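Local coordinates for lipase-esterase related protein (Clostridium acetobutylicum, PDB 3E0X) that probably acts as a hydrolase of the alpha/beta-hydrolase fold, its natural substrate unknown, and holds an ortho-xylene molecule in its pocket, at residues Ile31-Leu35 with Phe228-Val232; Pro60-Tyr66 with Asn170-Ala174; Arg110-Ser116 with Ile189-Val195; Gly118-Asp122 with Cys175-Val181. One frame throughout, in Å; residues are numbered along the deposited sequence.

Contact 1: residues Ile31-Leu35 with Phe228-Val232; sequences IFGEL and FLLVV
Leu230 reaches from helix 229-232 toward Phe32, and its CD1 comes 3.9 Å from Phe32 CE1, the two side chains crossing at about a right angle. That methyl also lies against the backbone of Ile31. With CG of Leu230 set between its own backbone N and carbonyl carbon (chi1 81°), the branch leans over to the 31-35 turn. Ile31 CD1 also touches the Phe228 ring, 3.8 Å from CE1. Within each segment a methyl lies over one ring face, toward its rim: Ile31 CG2 on Phe32, Val231 CG2 on Phe228. No direct hydrogen bond joins the segments; one water does the work, giving protons to Ile31 O at 2.8 Å and Leu230 O at 2.9 Å and accepting from Leu35 N at 3.0 Å. Glu34 lays its CB and CG beside Val231 O, then bends away to Tyr157 and Lys37. Behind this layer, Tyr91 packs on Ile31, Phe32, Phe228 and Leu230, and Phe21 meets the Phe32 ring edge-to-face. Phe228 is the N-cap residue of its short helix; its side chain comes within about 4 Å of the bound ortho-xylene, and Tyr91 lines that pocket, so the contact adjoins the ligand site of this alpha/beta-hydrolase fold.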
loop_
_atom_site.group_PDB
_atom_site.type_symbol
_atom_site.label_atom_id
_atom_site.label_comp_id
_atom_site.label_asym_id
_atom_site.label_seq_id
_atom_site.Cartn_x
_atom_site.Cartn_y
_atom_site.Cartn_z
ATOM N N ILE A 31 -2.396 -9.631 2.560
ATOM C CA ILE A 31 -3.563 -8.760 2.527
ATOM C C ILE A 31 -4.114 -8.601 1.110
ATOM O O ILE A 31 -5.280 -8.217 0.928
ATOM C CB ILE A 31 -3.242 -7.364 3.161
ATOM C CG1 ILE A 31 -4.538 -6.651 3.613
ATOM C CG2 ILE A 31 -2.390 -6.471 2.196
ATOM C CD1 ILE A 31 -5.291 -7.345 4.735
ATOM N N PHE A 32 -3.263 -8.897 0.114
ATOM C CA PHE A 32 -3.646 -8.809 -1.306
ATOM C C PHE A 32 -4.277 -10.088 -1.861
ATOM O O PHE A 32 -4.481 -10.194 -3.055
ATOM C CB PHE A 32 -2.412 -8.416 -2.127
ATOM C CG PHE A 32 -1.962 -6.991 -1.918
ATOM C CD1 PHE A 32 -2.762 -5.937 -2.347
ATOM C CD2 PHE A 32 -0.737 -6.715 -1.314
ATOM C CE1 PHE A 32 -2.333 -4.605 -2.189
ATOM C CE2 PHE A 32 -0.299 -5.401 -1.173
ATOM C CZ PHE A 32 -1.120 -4.340 -1.594
ATOM N N GLY A 33 -4.615 -11.036 -0.983
ATOM C CA GLY A 33 -5.062 -12.349 -1.407
ATOM C C GLY A 33 -6.299 -12.353 -2.283
ATOM O O GLY A 33 -6.447 -13.216 -3.149
ATOM N N GLU A 34 -7.220 -11.428 -2.034
ATOM C CA GLU A 34 -8.386 -11.331 -2.912
ATOM C C GLU A 34 -8.086 -10.561 -4.176
ATOM O O GLU A 34 -8.488 -10.962 -5.248
ATOM C CB GLU A 34 -9.576 -10.700 -2.196
ATOM C CG GLU A 34 -10.164 -11.563 -1.122
ATOM C CD GLU A 34 -10.539 -12.984 -1.599
ATOM O OE1 GLU A 34 -11.405 -13.112 -2.478
ATOM O OE2 GLU A 34 -9.967 -13.954 -1.058
ATOM N N LEU A 35 -7.342 -9.456 -4.051
ATOM C CA LEU A 35 -7.094 -8.586 -5.182
ATOM C C LEU A 35 -6.307 -9.325 -6.253
ATOM O O LEU A 35 -6.573 -9.185 -7.451
ATOM C CB LEU A 35 -6.353 -7.337 -4.715
ATOM C CG LEU A 35 -6.149 -6.262 -5.773
ATOM C CD1 LEU A 35 -7.489 -5.750 -6.255
ATOM C CD2 LEU A 35 -5.289 -5.135 -5.262
ATOM N N PHE A 228 -10.996 -1.835 4.228
ATOM C CA PHE A 228 -10.894 -3.170 3.625
ATOM C C PHE A 228 -11.535 -3.225 2.241
ATOM O O PHE A 228 -11.873 -4.296 1.760
ATOM C CB PHE A 228 -11.457 -4.249 4.568
ATOM C CG PHE A 228 -10.392 -5.050 5.289
ATOM C CD1 PHE A 228 -9.110 -4.538 5.523
ATOM C CD2 PHE A 228 -10.713 -6.311 5.795
ATOM C CE1 PHE A 228 -8.163 -5.290 6.229
ATOM C CE2 PHE A 228 -9.780 -7.073 6.481
ATOM C CZ PHE A 228 -8.501 -6.573 6.710
ATOM N N LEU A 229 -11.649 -2.073 1.586
ATOM C CA LEU A 229 -12.099 -2.017 0.193
ATOM C C LEU A 229 -11.393 -3.068 -0.665
ATOM O O LEU A 229 -12.031 -3.728 -1.475
ATOM C CB LEU A 229 -11.824 -0.623 -0.382
ATOM C CG LEU A 229 -12.173 -0.378 -1.849
ATOM C CD1 LEU A 229 -13.688 -0.478 -2.105
ATOM C CD2 LEU A 229 -11.635 0.998 -2.299
ATOM N N LEU A 230 -10.083 -3.234 -0.473
ATOM C CA LEU A 230 -9.290 -4.166 -1.318
ATOM C C LEU A 230 -9.620 -5.641 -1.068
ATOM O O LEU A 230 -9.134 -6.518 -1.808
ATOM C CB LEU A 230 -7.766 -3.948 -1.132
ATOM C CG LEU A 230 -7.080 -4.586 0.101
ATOM C CD1 LEU A 230 -5.565 -4.436 -0.020
ATOM C CD2 LEU A 230 -7.565 -4.085 1.465
ATOM N N VAL A 231 -10.358 -5.906 0.021
ATOM C CA VAL A 231 -10.763 -7.261 0.381
ATOM C C VAL A 231 -12.230 -7.484 0.013
ATOM O O VAL A 231 -12.563 -8.464 -0.670
ATOM C CB VAL A 231 -10.556 -7.511 1.899
ATOM C CG1 VAL A 231 -11.372 -8.711 2.371
ATOM C CG2 VAL A 231 -9.092 -7.698 2.180
ATOM N N VAL A 232 -13.102 -6.566 0.422
ATOM C CA VAL A 232 -14.540 -6.759 0.199
ATOM C C VAL A 232 -14.991 -6.377 -1.212
ATOM O O VAL A 232 -16.055 -6.824 -1.671
ATOM C CB VAL A 232 -15.409 -6.025 1.249
ATOM C CG1 VAL A 232 -15.038 -6.504 2.640
ATOM C CG2 VAL A 232 -15.253 -4.516 1.155
HETATM O O HOH W 1 -7.078 -8.455 -1.218
#

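Contact 2: residues Pro60-Tyr66 with Asn170-Ala174; sequences PSTVYGY and NDLIA
Thr62 and Ala174 bring the two backbones within 4.6 Å between CA atoms, where the start of helix 63-76 meets helix 165-177. Thr62 is the N-cap of the first helix, its OG1 accepting from Gly65 N. Ala174 CB presses on Ser61 O at 3.3 Å, and two waters stitch the main chains, one between Ser61 O and Asn170 O, the other between Val63 N and Ala174 O. Asn170 extends with CG anti to N (chi1 178°) and sends its ND2 to Pro60 O, 2.8 Å away and almost straight at 175°, the acceptor lying in the amide plane. The same ND2 also donates to Asp171 OD1 from the anti side. Tyr66 OH gives its proton to Asp171 OD1 at 2.6 Å on the syn side, ring and carboxylate planes standing 74° apart. Two donors therefore grip OD1, and OD2 takes two more, His52 NE2 and Gly26 N. Pro60 CB lies over the centre of the Tyr66 ring. This buried carboxylate thus ties both helices to the loop carrying Gly24, Ser25 and Cys27 of the ortho-xylene pocket, a polar cluster beside the ligand site, the Asp171 side chain about 7 Å from the ortho-xylene.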
loop_
_atom_site.group_PDB
_atom_site.type_symbol
_atom_site.label_atom_id
_atom_site.label_comp_id
_atom_site.label_asym_id
_atom_site.label_seq_id
_atom_site.Cartn_x
_atom_site.Cartn_y
_atom_site.Cartn_z
ATOM N N PRO A 60 11.681 -0.775 9.502
ATOM C CA PRO A 60 12.044 0.643 9.466
ATOM C C PRO A 60 10.998 1.503 10.187
ATOM O O PRO A 60 9.796 1.202 10.146
ATOM C CB PRO A 60 12.042 0.952 7.969
ATOM C CG PRO A 60 12.426 -0.361 7.314
ATOM C CD PRO A 60 11.755 -1.407 8.163
ATOM N N SER A 61 11.463 2.575 10.831
ATOM C CA SER A 61 10.585 3.425 11.630
ATOM C C SER A 61 9.994 4.564 10.832
ATOM O O SER A 61 9.123 5.296 11.332
ATOM C CB SER A 61 11.329 4.034 12.812
ATOM O OG SER A 61 11.718 3.020 13.722
ATOM N N THR A 62 10.441 4.719 9.587
ATOM C CA THR A 62 9.982 5.836 8.742
ATOM C C THR A 62 9.552 5.346 7.381
ATOM O O THR A 62 10.059 4.318 6.883
ATOM C CB THR A 62 11.062 6.935 8.565
ATOM O OG1 THR A 62 12.110 6.470 7.707
ATOM C CG2 THR A 62 11.658 7.329 9.917
ATOM N N VAL A 63 8.645 6.094 6.741
ATOM C CA VAL A 63 8.281 5.709 5.380
ATOM C C VAL A 63 9.503 5.798 4.452
ATOM O O VAL A 63 9.643 5.005 3.527
ATOM C CB VAL A 63 7.089 6.532 4.887
ATOM C CG1 VAL A 63 6.838 6.301 3.407
ATOM C CG2 VAL A 63 5.836 6.121 5.681
ATOM N N TYR A 64 10.395 6.757 4.706
ATOM C CA TYR A 64 11.644 6.845 3.947
ATOM C C TYR A 64 12.474 5.570 3.976
ATOM O O TYR A 64 13.061 5.182 2.969
ATOM C CB TYR A 64 12.485 8.020 4.445
ATOM C CG TYR A 64 11.767 9.326 4.207
ATOM C CD1 TYR A 64 11.674 9.857 2.912
ATOM C CD2 TYR A 64 11.167 10.031 5.254
ATOM C CE1 TYR A 64 11.024 11.044 2.663
ATOM C CE2 TYR A 64 10.498 11.241 5.021
ATOM C CZ TYR A 64 10.410 11.740 3.719
ATOM O OH TYR A 64 9.758 12.925 3.470
ATOM N N GLY A 65 12.536 4.904 5.119
ATOM C CA GLY A 65 13.231 3.619 5.207
ATOM C C GLY A 65 12.610 2.597 4.278
ATOM O O GLY A 65 13.341 1.914 3.534
ATOM N N TYR A 66 11.273 2.468 4.335
ATOM C CA TYR A 66 10.559 1.552 3.439
ATOM C C TYR A 66 10.766 1.914 1.968
ATOM O O TYR A 66 10.989 1.018 1.131
ATOM C CB TYR A 66 9.067 1.494 3.785
ATOM C CG TYR A 66 8.748 0.848 5.110
ATOM C CD1 TYR A 66 8.967 -0.516 5.315
ATOM C CD2 TYR A 66 8.182 1.590 6.129
ATOM C CE1 TYR A 66 8.644 -1.121 6.528
ATOM C CE2 TYR A 66 7.841 0.992 7.360
ATOM C CZ TYR A 66 8.083 -0.359 7.546
ATOM O OH TYR A 66 7.742 -0.945 8.746
ATOM N N ASN A 170 4.664 0.700 15.227
ATOM C CA ASN A 170 5.759 1.268 14.442
ATOM C C ASN A 170 5.241 1.904 13.168
ATOM O O ASN A 170 5.615 3.026 12.813
ATOM C CB ASN A 170 6.712 0.150 14.072
ATOM C CG ASN A 170 7.886 0.629 13.210
ATOM O OD1 ASN A 170 8.898 1.089 13.725
ATOM N ND2 ASN A 170 7.736 0.522 11.887
ATOM N N ASP A 171 4.394 1.165 12.467
ATOM C CA ASP A 171 3.934 1.606 11.160
ATOM C C ASP A 171 2.990 2.803 11.258
ATOM O O ASP A 171 3.057 3.705 10.414
ATOM C CB ASP A 171 3.275 0.451 10.418
ATOM C CG ASP A 171 4.268 -0.619 9.979
ATOM O OD1 ASP A 171 5.499 -0.374 10.029
ATOM O OD2 ASP A 171 3.802 -1.705 9.548
ATOM N N LEU A 172 2.108 2.838 12.268
ATOM C CA LEU A 172 1.206 3.996 12.417
ATOM C C LEU A 172 1.970 5.258 12.804
ATOM O O LEU A 172 1.624 6.354 12.354
ATOM C CB LEU A 172 0.088 3.710 13.424
ATOM C CG LEU A 172 -0.968 2.717 12.936
ATOM C CD1 LEU A 172 -1.878 2.265 14.073
ATOM C CD2 LEU A 172 -1.770 3.257 11.754
ATOM N N ILE A 173 3.028 5.103 13.603
ATOM C CA ILE A 173 3.903 6.238 13.909
ATOM C C ILE A 173 4.599 6.714 12.621
ATOM O O ILE A 173 4.661 7.931 12.362
ATOM C CB ILE A 173 4.929 5.888 15.038
ATOM C CG1 ILE A 173 4.165 5.691 16.361
ATOM C CG2 ILE A 173 6.018 6.949 15.125
ATOM C CD1 ILE A 173 4.987 5.113 17.526
ATOM N N ALA A 174 5.089 5.769 11.803
ATOM C CA ALA A 174 5.707 6.148 10.517
ATOM C C ALA A 174 4.697 6.933 9.671
ATOM O O ALA A 174 5.051 7.959 9.036
ATOM C CB ALA A 174 6.194 4.906 9.774
HETATM O O HOH W 2 7.830 4.533 13.636
HETATM O O HOH W 3 9.466 3.286 15.348
HETATM O O HOH W 4 7.687 8.309 8.049
#

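Contact 3: residues Arg110-Ser116 with Ile189-Val195; sequences RKVVSLS and IPVKAIV
Ile194 and Leu115 interlock on one face of two parallel strands: Leu115 CD1 settles against Ile194 CG2 at 3.8 Å, and Ile194 CD1 turns back to Val113 CG1, also at 3.8 Å. Ile194 thus straddles the hollow between Val113 and Leu115, because its CG1 and CG2 branches diverge along the strand. Beside Val113 on this face stands the extended Lys192 chain, whose amine makes a salt bridge to Glu240. The other face carries Val112, Val191, Ser114 and Ala193; the small Ser114 and Ala193 form a low step beside the two valines. At the starting end Ile189 packs against Val112, its CD1 4.0 Å from Val112 CG2, while its CB rests on Arg110 O and Pro190 CD crowds that oxygen at 3.3 Å. Lys111 CG slides over the proline ring.

Regular parallel bonds hold these shapes in register, Val112 N to Pro190 O, Lys192 N to Val112 O, and onward to Ser116 N with Ile194 O at 2.8 Å and 173°. The axes of segments 110-115 and 191-195 approach to 4.7 Å, their directions 17° apart. Strand 109-115 has strand 86-91 on its other flank, and strand 191-196 has strand 217-222; helices 93-102 and 204-213 cover the Val112 and Val191 face.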
loop_
_atom_site.group_PDB
_atom_site.type_symbol
_atom_site.label_atom_id
_atom_site.label_comp_id
_atom_site.label_asym_id
_atom_site.label_seq_id
_atom_site.Cartn_x
_atom_site.Cartn_y
_atom_site.Cartn_z
ATOM N N ARG A 110 6.758 2.751 -14.202
ATOM C CA ARG A 110 6.029 3.514 -15.220
ATOM C C ARG A 110 4.724 4.142 -14.727
ATOM O O ARG A 110 4.260 5.133 -15.286
ATOM C CB ARG A 110 5.750 2.655 -16.445
ATOM C CG ARG A 110 7.018 2.055 -17.092
ATOM C CD ARG A 110 7.973 3.117 -17.657
ATOM N NE ARG A 110 7.301 3.862 -18.720
ATOM C CZ ARG A 110 7.268 5.198 -18.817
ATOM N NH1 ARG A 110 7.926 5.967 -17.943
ATOM N NH2 ARG A 110 6.564 5.760 -19.794
ATOM N N LYS A 111 4.117 3.555 -13.694
ATOM C CA LYS A 111 2.860 4.073 -13.131
ATOM C C LYS A 111 2.800 3.672 -11.670
ATOM O O LYS A 111 3.411 2.680 -11.248
ATOM C CB LYS A 111 1.639 3.462 -13.823
ATOM C CG LYS A 111 1.492 3.827 -15.281
ATOM C CD LYS A 111 0.152 3.316 -15.813
ATOM C CE LYS A 111 -0.007 3.674 -17.308
ATOM N NZ LYS A 111 1.128 3.084 -18.083
ATOM N N VAL A 112 1.996 4.406 -10.910
ATOM C CA VAL A 112 1.777 4.063 -9.511
ATOM C C VAL A 112 0.303 4.164 -9.152
ATOM O O VAL A 112 -0.394 5.056 -9.623
ATOM C CB VAL A 112 2.627 4.991 -8.590
ATOM C CG1 VAL A 112 2.143 4.969 -7.149
ATOM C CG2 VAL A 112 4.111 4.664 -8.734
ATOM N N VAL A 113 -0.161 3.232 -8.305
ATOM C CA VAL A 113 -1.497 3.298 -7.741
ATOM C C VAL A 113 -1.395 3.355 -6.219
ATOM O O VAL A 113 -0.718 2.523 -5.592
ATOM C CB VAL A 113 -2.289 2.037 -8.105
ATOM C CG1 VAL A 113 -3.662 2.051 -7.448
ATOM C CG2 VAL A 113 -2.434 1.913 -9.629
ATOM N N SER A 114 -2.089 4.332 -5.642
ATOM C CA SER A 114 -2.207 4.434 -4.190
ATOM C C SER A 114 -3.613 4.013 -3.810
ATOM O O SER A 114 -4.584 4.723 -4.130
ATOM C CB SER A 114 -1.927 5.868 -3.708
ATOM O OG SER A 114 -2.197 6.008 -2.309
ATOM N N LEU A 115 -3.712 2.864 -3.147
ATOM C CA LEU A 115 -4.988 2.264 -2.796
ATOM C C LEU A 115 -5.215 2.490 -1.299
ATOM O O LEU A 115 -4.430 2.000 -0.471
ATOM C CB LEU A 115 -4.890 0.766 -3.095
ATOM C CG LEU A 115 -6.011 -0.184 -2.710
ATOM C CD1 LEU A 115 -7.306 0.299 -3.309
ATOM C CD2 LEU A 115 -5.629 -1.592 -3.187
ATOM N N SER A 116 -6.260 3.248 -0.957
ATOM C CA SER A 116 -6.545 3.546 0.448
ATOM C C SER A 116 -5.270 4.033 1.157
ATOM O O SER A 116 -4.866 3.497 2.201
ATOM C CB SER A 116 -7.143 2.326 1.157
ATOM O OG SER A 116 -8.177 1.735 0.393
ATOM N N ILE A 189 5.392 10.478 -13.676
ATOM C CA ILE A 189 4.619 9.362 -14.231
ATOM C C ILE A 189 3.172 9.429 -13.770
ATOM O O ILE A 189 2.855 10.175 -12.834
ATOM C CB ILE A 189 5.242 8.006 -13.816
ATOM C CG1 ILE A 189 5.376 7.921 -12.290
ATOM C CG2 ILE A 189 6.615 7.795 -14.548
ATOM C CD1 ILE A 189 5.873 6.548 -11.828
ATOM N N PRO A 190 2.277 8.669 -14.438
ATOM C CA PRO A 190 0.850 8.663 -14.023
ATOM C C PRO A 190 0.635 8.025 -12.645
ATOM O O PRO A 190 1.266 7.020 -12.282
ATOM C CB PRO A 190 0.149 7.865 -15.124
ATOM C CG PRO A 190 1.159 7.856 -16.319
ATOM C CD PRO A 190 2.522 7.863 -15.653
ATOM N N VAL A 191 -0.255 8.641 -11.872
ATOM C CA VAL A 191 -0.599 8.153 -10.534
ATOM C C VAL A 191 -2.104 8.054 -10.438
ATOM O O VAL A 191 -2.804 8.980 -10.858
ATOM C CB VAL A 191 -0.120 9.161 -9.453
ATOM C CG1 VAL A 191 -0.628 8.762 -8.061
ATOM C CG2 VAL A 191 1.401 9.227 -9.420
ATOM N N LYS A 192 -2.601 6.928 -9.925
ATOM C CA LYS A 192 -4.046 6.818 -9.672
ATOM C C LYS A 192 -4.280 6.547 -8.199
ATOM O O LYS A 192 -3.599 5.700 -7.627
ATOM C CB LYS A 192 -4.713 5.690 -10.484
ATOM C CG LYS A 192 -6.197 5.530 -10.225
ATOM C CD LYS A 192 -6.855 4.694 -11.296
ATOM C CE LYS A 192 -8.352 4.690 -11.080
ATOM N NZ LYS A 192 -9.056 3.928 -12.159
ATOM N N ALA A 193 -5.221 7.267 -7.593
ATOM C CA ALA A 193 -5.596 7.009 -6.209
ATOM C C ALA A 193 -6.965 6.325 -6.232
ATOM O O ALA A 193 -7.844 6.730 -7.014
ATOM C CB ALA A 193 -5.655 8.306 -5.433
ATOM N N ILE A 194 -7.155 5.307 -5.381
ATOM C CA ILE A 194 -8.423 4.556 -5.287
ATOM C C ILE A 194 -8.745 4.477 -3.802
ATOM O O ILE A 194 -7.885 4.087 -3.017
ATOM C CB ILE A 194 -8.276 3.113 -5.835
ATOM C CG1 ILE A 194 -7.911 3.138 -7.317
ATOM C CG2 ILE A 194 -9.587 2.339 -5.643
ATOM C CD1 ILE A 194 -7.457 1.765 -7.822
ATOM N N VAL A 195 -9.974 4.825 -3.414
ATOM C CA VAL A 195 -10.307 4.905 -1.980
ATOM C C VAL A 195 -11.819 4.832 -1.820
ATOM O O VAL A 195 -12.549 5.135 -2.760
ATOM C CB VAL A 195 -9.790 6.245 -1.374
ATOM C CG1 VAL A 195 -10.537 7.444 -1.926
ATOM C CG2 VAL A 195 -9.819 6.246 0.149
#

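Contact 4: residues Gly118-Asp122 with Cys175-Val181; sequences GARFD and CKLIDLV
Arg120 carries its chain away from its backbone N (chi1 177°) and bends at chi3, while Asp179 takes the same extended setting (chi1 -174°), and the two side chains lie alongside each other, pointing the same way. Their flat groups are nearly perpendicular, 83° apart. The carboxylate meets the aliphatic part of the arginine, OD2 3.4 Å from Arg120 CD, and the charged tips stay beyond salt-bridge range; a water bridges Arg120 NH1 and Asp179 OD2. Val181 CG2 sits over one face of the guanidinium, toward its edge, and 3.6 Å from Arg120 CB. Arg120 NE makes its salt bridge to Asp122 OD1 instead. Here the chain leaving helix 165-177 runs past the loop after strand 109-115, in the C-terminal rim of the alpha/beta-hydrolase sheet, and Asp179 OD1 accepts from Val181 N to form an Asx turn. Leu180 N donates to Ala119 O at 2.8 Å. The Phe121 ring presents an edge to Cys175 O, CD2 approaching it at 3.3 Å, and to Ile178 CG2 at 3.8 Å. Cys175 SG lies obliquely off this ring, a sulfur-aromatic contact, 4.8 Å from its centroid. Met93 and Ser25 pack on Cys175, and Ala96 on Phe121.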
loop_
_atom_site.group_PDB
_atom_site.type_symbol
_atom_site.label_atom_id
_atom_site.label_comp_id
_atom_site.label_asym_id
_atom_site.label_seq_id
_atom_site.Cartn_x
_atom_site.Cartn_y
_atom_site.Cartn_z
ATOM N N GLY A 118 -2.256 7.692 0.936
ATOM C CA GLY A 118 -2.071 9.115 1.145
ATOM C C GLY A 118 -0.594 9.463 1.085
ATOM O O GLY A 118 0.269 8.574 1.117
ATOM N N ALA A 119 -0.323 10.762 0.996
ATOM C CA ALA A 119 1.028 11.278 1.071
ATOM C C ALA A 119 1.323 11.912 2.433
ATOM O O ALA A 119 2.445 12.287 2.713
ATOM C CB ALA A 119 1.246 12.315 -0.026
ATOM N N ARG A 120 0.288 12.070 3.240
ATOM C CA ARG A 120 0.357 12.695 4.569
ATOM C C ARG A 120 -0.924 12.263 5.254
ATOM O O ARG A 120 -1.977 12.163 4.620
ATOM C CB ARG A 120 0.448 14.232 4.432
ATOM C CG ARG A 120 0.459 15.056 5.732
ATOM C CD ARG A 120 0.360 16.557 5.420
ATOM N NE ARG A 120 -0.938 16.938 4.872
ATOM C CZ ARG A 120 -1.139 17.937 4.014
ATOM N NH1 ARG A 120 -0.134 18.694 3.607
ATOM N NH2 ARG A 120 -2.362 18.184 3.563
ATOM N N PHE A 121 -0.823 11.979 6.546
ATOM C CA PHE A 121 -1.955 11.452 7.301
ATOM C C PHE A 121 -2.185 12.330 8.522
ATOM O O PHE A 121 -2.191 11.846 9.656
ATOM C CB PHE A 121 -1.696 9.989 7.689
ATOM C CG PHE A 121 -1.407 9.100 6.502
ATOM C CD1 PHE A 121 -2.441 8.543 5.745
ATOM C CD2 PHE A 121 -0.095 8.858 6.121
ATOM C CE1 PHE A 121 -2.159 7.740 4.629
ATOM C CE2 PHE A 121 0.192 8.045 5.002
ATOM C CZ PHE A 121 -0.843 7.476 4.263
ATOM N N ASP A 122 -2.410 13.619 8.282
ATOM C CA ASP A 122 -2.421 14.619 9.358
ATOM C C ASP A 122 -3.678 14.651 10.208
ATOM O O ASP A 122 -3.700 15.341 11.220
ATOM C CB ASP A 122 -2.128 16.005 8.772
ATOM C CG ASP A 122 -3.083 16.373 7.666
ATOM O OD1 ASP A 122 -3.079 15.677 6.647
ATOM O OD2 ASP A 122 -3.863 17.342 7.809
ATOM N N CYS A 175 3.429 6.496 9.706
ATOM C CA CYS A 175 2.405 7.207 8.926
ATOM C C CYS A 175 2.123 8.596 9.456
ATOM O O CYS A 175 1.942 9.536 8.674
ATOM C CB CYS A 175 1.110 6.407 8.882
ATOM S SG CYS A 175 1.226 4.949 7.815
ATOM N N LYS A 176 2.101 8.745 10.781
ATOM C CA LYS A 176 1.853 10.061 11.347
ATOM C C LYS A 176 3.020 11.028 11.037
ATOM O O LYS A 176 2.807 12.242 10.937
ATOM C CB LYS A 176 1.589 9.975 12.850
ATOM C CG LYS A 176 1.384 11.344 13.458
ATOM C CD LYS A 176 0.736 11.341 14.817
ATOM C CE LYS A 176 0.690 12.797 15.294
ATOM N NZ LYS A 176 0.889 12.966 16.751
ATOM N N LEU A 177 4.230 10.498 10.857
ATOM C CA LEU A 177 5.395 11.328 10.582
ATOM C C LEU A 177 5.523 11.734 9.112
ATOM O O LEU A 177 6.036 12.813 8.852
ATOM C CB LEU A 177 6.666 10.603 10.993
ATOM C CG LEU A 177 6.885 10.391 12.496
ATOM C CD1 LEU A 177 8.103 9.479 12.728
ATOM C CD2 LEU A 177 7.011 11.700 13.262
ATOM N N ILE A 178 5.089 10.898 8.164
ATOM C CA ILE A 178 5.380 11.158 6.734
ATOM C C ILE A 178 4.630 12.365 6.157
ATOM O O ILE A 178 3.451 12.592 6.458
ATOM C CB ILE A 178 5.123 9.904 5.864
ATOM C CG1 ILE A 178 5.746 10.060 4.466
ATOM C CG2 ILE A 178 3.612 9.556 5.793
ATOM C CD1 ILE A 178 7.298 10.267 4.430
ATOM N N ASP A 179 5.326 13.152 5.333
ATOM C CA ASP A 179 4.649 14.215 4.616
ATOM C C ASP A 179 5.342 14.424 3.283
ATOM O O ASP A 179 6.324 15.182 3.194
ATOM C CB ASP A 179 4.661 15.497 5.450
ATOM C CG ASP A 179 3.843 16.613 4.823
ATOM O OD1 ASP A 179 3.428 16.468 3.643
ATOM O OD2 ASP A 179 3.605 17.621 5.542
ATOM N N LEU A 180 4.839 13.740 2.259
ATOM C CA LEU A 180 5.393 13.872 0.906
ATOM C C LEU A 180 4.618 14.865 0.054
ATOM O O LEU A 180 4.856 14.957 -1.147
ATOM C CB LEU A 180 5.381 12.522 0.174
ATOM C CG LEU A 180 6.217 11.421 0.820
ATOM C CD1 LEU A 180 5.798 10.036 0.315
ATOM C CD2 LEU A 180 7.694 11.680 0.612
ATOM N N VAL A 181 3.668 15.581 0.646
ATOM C CA VAL A 181 2.734 16.346 -0.170
ATOM C C VAL A 181 3.422 17.361 -1.090
ATOM O O VAL A 181 3.064 17.474 -2.275
ATOM C CB VAL A 181 1.628 16.998 0.681
ATOM C CG1 VAL A 181 0.805 17.996 -0.162
ATOM C CG2 VAL A 181 0.722 15.930 1.213
HETATM O O HOH W 5 2.238 19.692 4.932
HETATM O O HOH W 6 1.447 12.187 8.128
#

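Contact 3 is the sheet core, held by a ladder of main-chain bonds, whereas contacts 1, 2 and 4 join loops and helix ends around it. Contacts 1, 3 and 4 are buried; contact 2 is only partly so, with Ser61 exposed. Contact 1 is mostly apolar, with one water between the backbones, and touches contact 3 where Leu230 and Leu35 pack on Leu115. Contacts 2 and 4 share helix 165-177 and meet through Tyr64 and Val63 on Ile178; contact 1 lies on the opposite side of the chain's centre. Contact 2 is the more polar, with a buried carboxylate and three waters; contact 4 combines a buried aromatic side with charged groups on its more exposed side.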